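DNA mismatch repair protein MLH3 (Saccharomyces cerevisiae S288C, PDB 6RMN) acts in DNA mismatch repair as a subunit of the MutLbeta heterodimer, correcting insertion-deletion loops, with a C-terminal part that binds two zinc ions. Local coordinates at residues L57-V69 and K171-T183. Residues are numbered along the deposited sequence; the frame is centred on the assembly and turned at random.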
loop_
_atom_site.group_PDB
_atom_site.type_symbol
_atom_site.label_atom_id
_atom_site.label_comp_id
_atom_site.label_asym_id
_atom_site.label_seq_id
_atom_site.Cartn_x
_atom_site.Cartn_y
_atom_site.Cartn_z
ATOM N N LEU B 57 2.174 -19.529 12.493
ATOM C CA LEU B 57 2.872 -19.997 13.686
ATOM C C LEU B 57 2.086 -19.702 14.943
ATOM O O LEU B 57 1.855 -20.606 15.740
ATOM C CB LEU B 57 4.301 -19.417 13.796
ATOM C CG LEU B 57 5.083 -19.874 15.036
ATOM C CD1 LEU B 57 5.558 -21.326 14.897
ATOM C CD2 LEU B 57 6.197 -18.934 15.344
ATOM N N GLU B 58 1.652 -18.457 15.105
ATOM C CA GLU B 58 0.870 -18.040 16.267
ATOM C C GLU B 58 -0.470 -18.823 16.400
ATOM O O GLU B 58 -0.897 -19.081 17.530
ATOM C CB GLU B 58 0.678 -16.521 16.268
ATOM C CG GLU B 58 2.003 -15.782 16.394
ATOM C CD GLU B 58 1.944 -14.407 17.026
ATOM O OE1 GLU B 58 0.836 -13.999 17.440
ATOM O OE2 GLU B 58 3.003 -13.745 17.121
ATOM N N GLU B 59 -1.080 -19.258 15.252
ATOM C CA GLU B 59 -2.291 -20.082 15.222
ATOM C C GLU B 59 -1.951 -21.482 15.719
ATOM O O GLU B 59 -2.727 -22.068 16.481
ATOM C CB GLU B 59 -2.874 -20.171 13.796
ATOM C CG GLU B 59 -3.622 -18.920 13.342
ATOM C CD GLU B 59 -3.983 -18.767 11.868
ATOM O OE1 GLU B 59 -3.637 -19.649 11.044
ATOM O OE2 GLU B 59 -4.622 -17.739 11.539
ATOM N N LEU B 60 -0.791 -22.020 15.285
ATOM C CA LEU B 60 -0.305 -23.363 15.652
ATOM C C LEU B 60 0.031 -23.453 17.130
ATOM O O LEU B 60 -0.332 -24.440 17.781
ATOM C CB LEU B 60 0.903 -23.788 14.781
ATOM C CG LEU B 60 0.610 -24.178 13.317
ATOM C CD1 LEU B 60 1.873 -24.407 12.553
ATOM C CD2 LEU B 60 -0.264 -25.402 13.228
ATOM N N PHE B 61 0.706 -22.410 17.654
ATOM C CA PHE B 61 1.060 -22.265 19.054
ATOM C C PHE B 61 -0.182 -22.174 19.920
ATOM O O PHE B 61 -0.280 -22.907 20.907
ATOM C CB PHE B 61 2.001 -21.070 19.273
ATOM C CG PHE B 61 3.435 -21.518 19.428
ATOM C CD1 PHE B 61 3.881 -22.082 20.617
ATOM C CD2 PHE B 61 4.322 -21.444 18.363
ATOM C CE1 PHE B 61 5.198 -22.533 20.745
ATOM C CE2 PHE B 61 5.633 -21.914 18.489
ATOM C CZ PHE B 61 6.063 -22.453 19.677
ATOM N N TYR B 62 -1.159 -21.335 19.517
ATOM C CA TYR B 62 -2.424 -21.170 20.230
ATOM C C TYR B 62 -3.165 -22.516 20.355
ATOM O O TYR B 62 -3.638 -22.841 21.436
ATOM C CB TYR B 62 -3.303 -20.059 19.592
ATOM C CG TYR B 62 -4.687 -19.963 20.205
ATOM C CD1 TYR B 62 -4.896 -19.284 21.403
ATOM C CD2 TYR B 62 -5.775 -20.613 19.624
ATOM C CE1 TYR B 62 -6.155 -19.246 22.005
ATOM C CE2 TYR B 62 -7.034 -20.593 20.222
ATOM C CZ TYR B 62 -7.224 -19.898 21.408
ATOM O OH TYR B 62 -8.472 -19.865 21.994
ATOM N N SER B 63 -3.216 -23.308 19.275
ATOM C CA SER B 63 -3.843 -24.633 19.276
ATOM C C SER B 63 -3.146 -25.620 20.224
ATOM O O SER B 63 -3.823 -26.304 20.990
ATOM C CB SER B 63 -3.883 -25.212 17.863
ATOM O OG SER B 63 -4.683 -24.386 17.032
ATOM N N LEU B 64 -1.802 -25.696 20.156
ATOM C CA LEU B 64 -0.974 -26.599 20.944
ATOM C C LEU B 64 -1.078 -26.315 22.442
ATOM O O LEU B 64 -1.244 -27.247 23.229
ATOM C CB LEU B 64 0.503 -26.543 20.452
ATOM C CG LEU B 64 1.617 -27.076 21.394
ATOM C CD1 LEU B 64 1.540 -28.553 21.564
ATOM C CD2 LEU B 64 2.986 -26.708 20.879
ATOM N N LEU B 65 -0.962 -25.040 22.830
ATOM C CA LEU B 65 -0.989 -24.659 24.236
ATOM C C LEU B 65 -2.391 -24.700 24.849
ATOM O O LEU B 65 -2.488 -24.951 26.041
ATOM C CB LEU B 65 -0.280 -23.316 24.459
ATOM C CG LEU B 65 1.250 -23.442 24.387
ATOM C CD1 LEU B 65 1.897 -22.181 23.912
ATOM C CD2 LEU B 65 1.850 -23.990 25.697
ATOM N N THR B 66 -3.465 -24.540 24.047
ATOM C CA THR B 66 -4.856 -24.661 24.518
ATOM C C THR B 66 -5.109 -26.129 24.873
ATOM O O THR B 66 -5.714 -26.398 25.906
ATOM C CB THR B 66 -5.852 -24.103 23.470
ATOM O OG1 THR B 66 -5.575 -22.723 23.299
ATOM C CG2 THR B 66 -7.304 -24.240 23.886
ATOM N N GLU B 67 -4.584 -27.069 24.058
ATOM C CA GLU B 67 -4.709 -28.510 24.287
ATOM C C GLU B 67 -3.957 -28.954 25.547
ATOM O O GLU B 67 -4.486 -29.734 26.341
ATOM C CB GLU B 67 -4.168 -29.298 23.085
ATOM C CG GLU B 67 -5.070 -29.316 21.867
ATOM C CD GLU B 67 -4.384 -29.860 20.630
ATOM O OE1 GLU B 67 -4.149 -31.090 20.563
ATOM O OE2 GLU B 67 -4.077 -29.052 19.724
ATOM N N VAL B 68 -2.715 -28.490 25.706
ATOM C CA VAL B 68 -1.844 -28.853 26.823
ATOM C C VAL B 68 -2.407 -28.341 28.162
ATOM O O VAL B 68 -2.541 -29.129 29.105
ATOM C CB VAL B 68 -0.377 -28.410 26.535
ATOM C CG1 VAL B 68 0.503 -28.461 27.785
ATOM C CG2 VAL B 68 0.229 -29.250 25.412
ATOM N N VAL B 69 -2.778 -27.048 28.218
ATOM C CA VAL B 69 -3.321 -26.384 29.411
ATOM C C VAL B 69 -4.687 -26.974 29.840
ATOM O O VAL B 69 -4.971 -26.994 31.035
ATOM C CB VAL B 69 -3.348 -24.834 29.232
ATOM C CG1 VAL B 69 -4.129 -24.135 30.343
ATOM C CG2 VAL B 69 -1.931 -24.268 29.150
ATOM N N LYS B 171 -9.192 -15.690 29.634
ATOM C CA LYS B 171 -8.578 -16.033 28.349
ATOM C C LYS B 171 -7.153 -16.583 28.486
ATOM O O LYS B 171 -6.410 -16.182 29.388
ATOM C CB LYS B 171 -8.613 -14.845 27.370
ATOM C CG LYS B 171 -9.974 -14.631 26.719
ATOM C CD LYS B 171 -9.952 -13.477 25.730
ATOM C CE LYS B 171 -11.269 -13.299 25.015
ATOM N NZ LYS B 171 -11.148 -12.370 23.862
ATOM N N LEU B 172 -6.787 -17.509 27.572
ATOM C CA LEU B 172 -5.480 -18.170 27.507
ATOM C C LEU B 172 -4.555 -17.396 26.578
ATOM O O LEU B 172 -4.806 -17.325 25.365
ATOM C CB LEU B 172 -5.642 -19.615 26.990
ATOM C CG LEU B 172 -4.556 -20.638 27.351
ATOM C CD1 LEU B 172 -5.152 -22.022 27.415
ATOM C CD2 LEU B 172 -3.408 -20.640 26.341
ATOM N N TYR B 173 -3.486 -16.819 27.150
ATOM C CA TYR B 173 -2.482 -16.101 26.377
ATOM C C TYR B 173 -1.342 -17.083 26.190
ATOM O O TYR B 173 -0.519 -17.264 27.091
ATOM C CB TYR B 173 -2.046 -14.803 27.075
ATOM C CG TYR B 173 -3.197 -13.865 27.381
ATOM C CD1 TYR B 173 -3.683 -12.987 26.417
ATOM C CD2 TYR B 173 -3.804 -13.861 28.635
ATOM C CE1 TYR B 173 -4.745 -12.125 26.694
ATOM C CE2 TYR B 173 -4.867 -13.006 28.923
ATOM C CZ TYR B 173 -5.333 -12.138 27.949
ATOM O OH TYR B 173 -6.377 -11.290 28.235
ATOM N N TRP B 174 -1.359 -17.794 25.041
ATOM C CA TRP B 174 -0.397 -18.840 24.690
ATOM C C TRP B 174 1.052 -18.405 24.910
ATOM O O TRP B 174 1.861 -19.215 25.359
ATOM C CB TRP B 174 -0.620 -19.360 23.244
ATOM C CG TRP B 174 -0.401 -18.312 22.191
ATOM C CD1 TRP B 174 -1.324 -17.429 21.709
ATOM C CD2 TRP B 174 0.852 -17.955 21.587
ATOM N NE1 TRP B 174 -0.729 -16.560 20.823
ATOM C CE2 TRP B 174 0.605 -16.855 20.732
ATOM C CE3 TRP B 174 2.169 -18.434 21.710
ATOM C CZ2 TRP B 174 1.622 -16.232 20.005
ATOM C CZ3 TRP B 174 3.176 -17.818 20.983
ATOM C CH2 TRP B 174 2.896 -16.745 20.127
ATOM N N TRP B 175 1.359 -17.115 24.635
ATOM C CA TRP B 175 2.697 -16.541 24.735
ATOM C C TRP B 175 3.232 -16.418 26.168
ATOM O O TRP B 175 4.435 -16.208 26.345
ATOM C CB TRP B 175 2.782 -15.215 23.993
ATOM C CG TRP B 175 1.605 -14.316 24.189
ATOM C CD1 TRP B 175 0.515 -14.194 23.375
ATOM C CD2 TRP B 175 1.425 -13.369 25.248
ATOM N NE1 TRP B 175 -0.340 -13.238 23.871
ATOM C CE2 TRP B 175 0.201 -12.705 25.013
ATOM C CE3 TRP B 175 2.208 -12.982 26.349
ATOM C CZ2 TRP B 175 -0.263 -11.679 25.840
ATOM C CZ3 TRP B 175 1.743 -11.976 27.180
ATOM C CH2 TRP B 175 0.520 -11.335 26.925
ATOM N N LYS B 176 2.366 -16.596 27.181
ATOM C CA LYS B 176 2.778 -16.582 28.581
ATOM C C LYS B 176 3.384 -17.949 28.962
ATOM O O LYS B 176 3.979 -18.076 30.029
ATOM C CB LYS B 176 1.593 -16.228 29.500
ATOM C CG LYS B 176 1.206 -14.761 29.410
ATOM C CD LYS B 176 0.063 -14.379 30.316
ATOM C CE LYS B 176 -0.191 -12.891 30.221
ATOM N NZ LYS B 176 -1.232 -12.432 31.180
ATOM N N TYR B 177 3.234 -18.954 28.075
ATOM C CA TYR B 177 3.686 -20.339 28.236
ATOM C C TYR B 177 4.617 -20.764 27.097
ATOM O O TYR B 177 5.127 -21.884 27.111
ATOM C CB TYR B 177 2.470 -21.281 28.257
ATOM C CG TYR B 177 1.443 -20.950 29.309
ATOM C CD1 TYR B 177 0.368 -20.113 29.024
ATOM C CD2 TYR B 177 1.520 -21.504 30.583
ATOM C CE1 TYR B 177 -0.587 -19.804 29.993
ATOM C CE2 TYR B 177 0.564 -21.215 31.557
ATOM C CZ TYR B 177 -0.485 -20.356 31.261
ATOM O OH TYR B 177 -1.422 -20.062 32.227
ATOM N N SER B 178 4.806 -19.884 26.104
ATOM C CA SER B 178 5.624 -20.073 24.901
ATOM C C SER B 178 7.054 -20.570 25.196
ATOM O O SER B 178 7.576 -21.414 24.461
ATOM C CB SER B 178 5.676 -18.772 24.104
ATOM O OG SER B 178 5.705 -19.044 22.715
ATOM N N SER B 179 7.665 -20.056 26.273
ATOM C CA SER B 179 9.009 -20.411 26.721
ATOM C C SER B 179 9.173 -21.885 27.185
ATOM O O SER B 179 10.275 -22.419 27.084
ATOM C CB SER B 179 9.464 -19.448 27.814
ATOM O OG SER B 179 8.841 -19.705 29.064
ATOM N N CYS B 180 8.093 -22.515 27.708
ATOM C CA CYS B 180 8.037 -23.896 28.227
ATOM C C CYS B 180 8.000 -24.947 27.144
ATOM O O CYS B 180 8.233 -26.116 27.419
ATOM C CB CYS B 180 6.841 -24.064 29.151
ATOM S SG CYS B 180 6.687 -22.767 30.387
ATOM N N VAL B 181 7.609 -24.557 25.946
ATOM C CA VAL B 181 7.459 -25.472 24.833
ATOM C C VAL B 181 8.792 -26.142 24.476
ATOM O O VAL B 181 9.735 -25.422 24.160
ATOM C CB VAL B 181 6.788 -24.765 23.635
ATOM C CG1 VAL B 181 6.685 -25.699 22.438
ATOM C CG2 VAL B 181 5.415 -24.226 24.025
ATOM N N PRO B 182 8.913 -27.498 24.551
ATOM C CA PRO B 182 10.186 -28.143 24.173
ATOM C C PRO B 182 10.655 -27.736 22.768
ATOM O O PRO B 182 9.822 -27.535 21.890
ATOM C CB PRO B 182 9.866 -29.638 24.269
ATOM C CG PRO B 182 8.738 -29.712 25.241
ATOM C CD PRO B 182 7.910 -28.505 24.951
ATOM N N THR B 183 11.991 -27.582 22.582
ATOM C CA THR B 183 12.640 -27.185 21.325
ATOM C C THR B 183 12.147 -28.007 20.122
ATOM O O THR B 183 11.933 -27.438 19.051
ATOM C CB THR B 183 14.178 -27.210 21.480
ATOM O OG1 THR B 183 14.543 -26.376 22.582
ATOM C CG2 THR B 183 14.921 -26.734 20.223
HETATM O O HOH W 1 -1.733 -14.472 18.237
#
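The indole of Trp-174 lies with one face on helix 48-69: Phe-61 CB stands over its six-membered ring, 4.0 Å from the centroid and 29° off the normal, a CH-pi contact, while the backbone atoms Glu-58 O and Tyr-62 N sit above the same face, offset toward the rim. The opposite face carries Trp-175 CD1, and at the edge, in the ring plane, Glu-58 OE1 comes to 3.5 Å from CZ2 of Trp-174. CG of Trp-174 is wedged between its own backbone N and carbonyl carbon (chi1 63°), which lays one face of the indole against the helix backbone at Glu-58 and Tyr-62. The Phe-61 ring meets the indole obliquely, planes 31° apart, and receives Val-181 CG2 at its edge, 3.7 Å from CE1 of Phe-61. In this C-terminal domain of a MutL-family protein, helix 48-69 holds most of the DQHA(X)2E(X)4E endonuclease motif, with zinc ligands His-49 and Glu-53 and, closing it, Glu-58; the loop before helix 183-196 packs just past the metal site. Leu-65 forks between loop residues: CD1 lies 3.8 Å from Trp-174 CB, and CD2 an equal distance from Tyr-177 CB. Farther along, Leu-172 CD1 rests against Val-69 CG1 at 3.8 Å. An alanine in place of Trp-174 is likely to open a gap over Phe-61 CB and leave the Glu-58 methylenes without their aromatic neighbour. The Glu-58 carboxylate is gripped by Arg-54 in a salt bridge and by the backbone N atoms of His-220 and Asn-221; a water donating to its OE1 (2.7 Å) also accepts a weak bond from Trp-174 NE1.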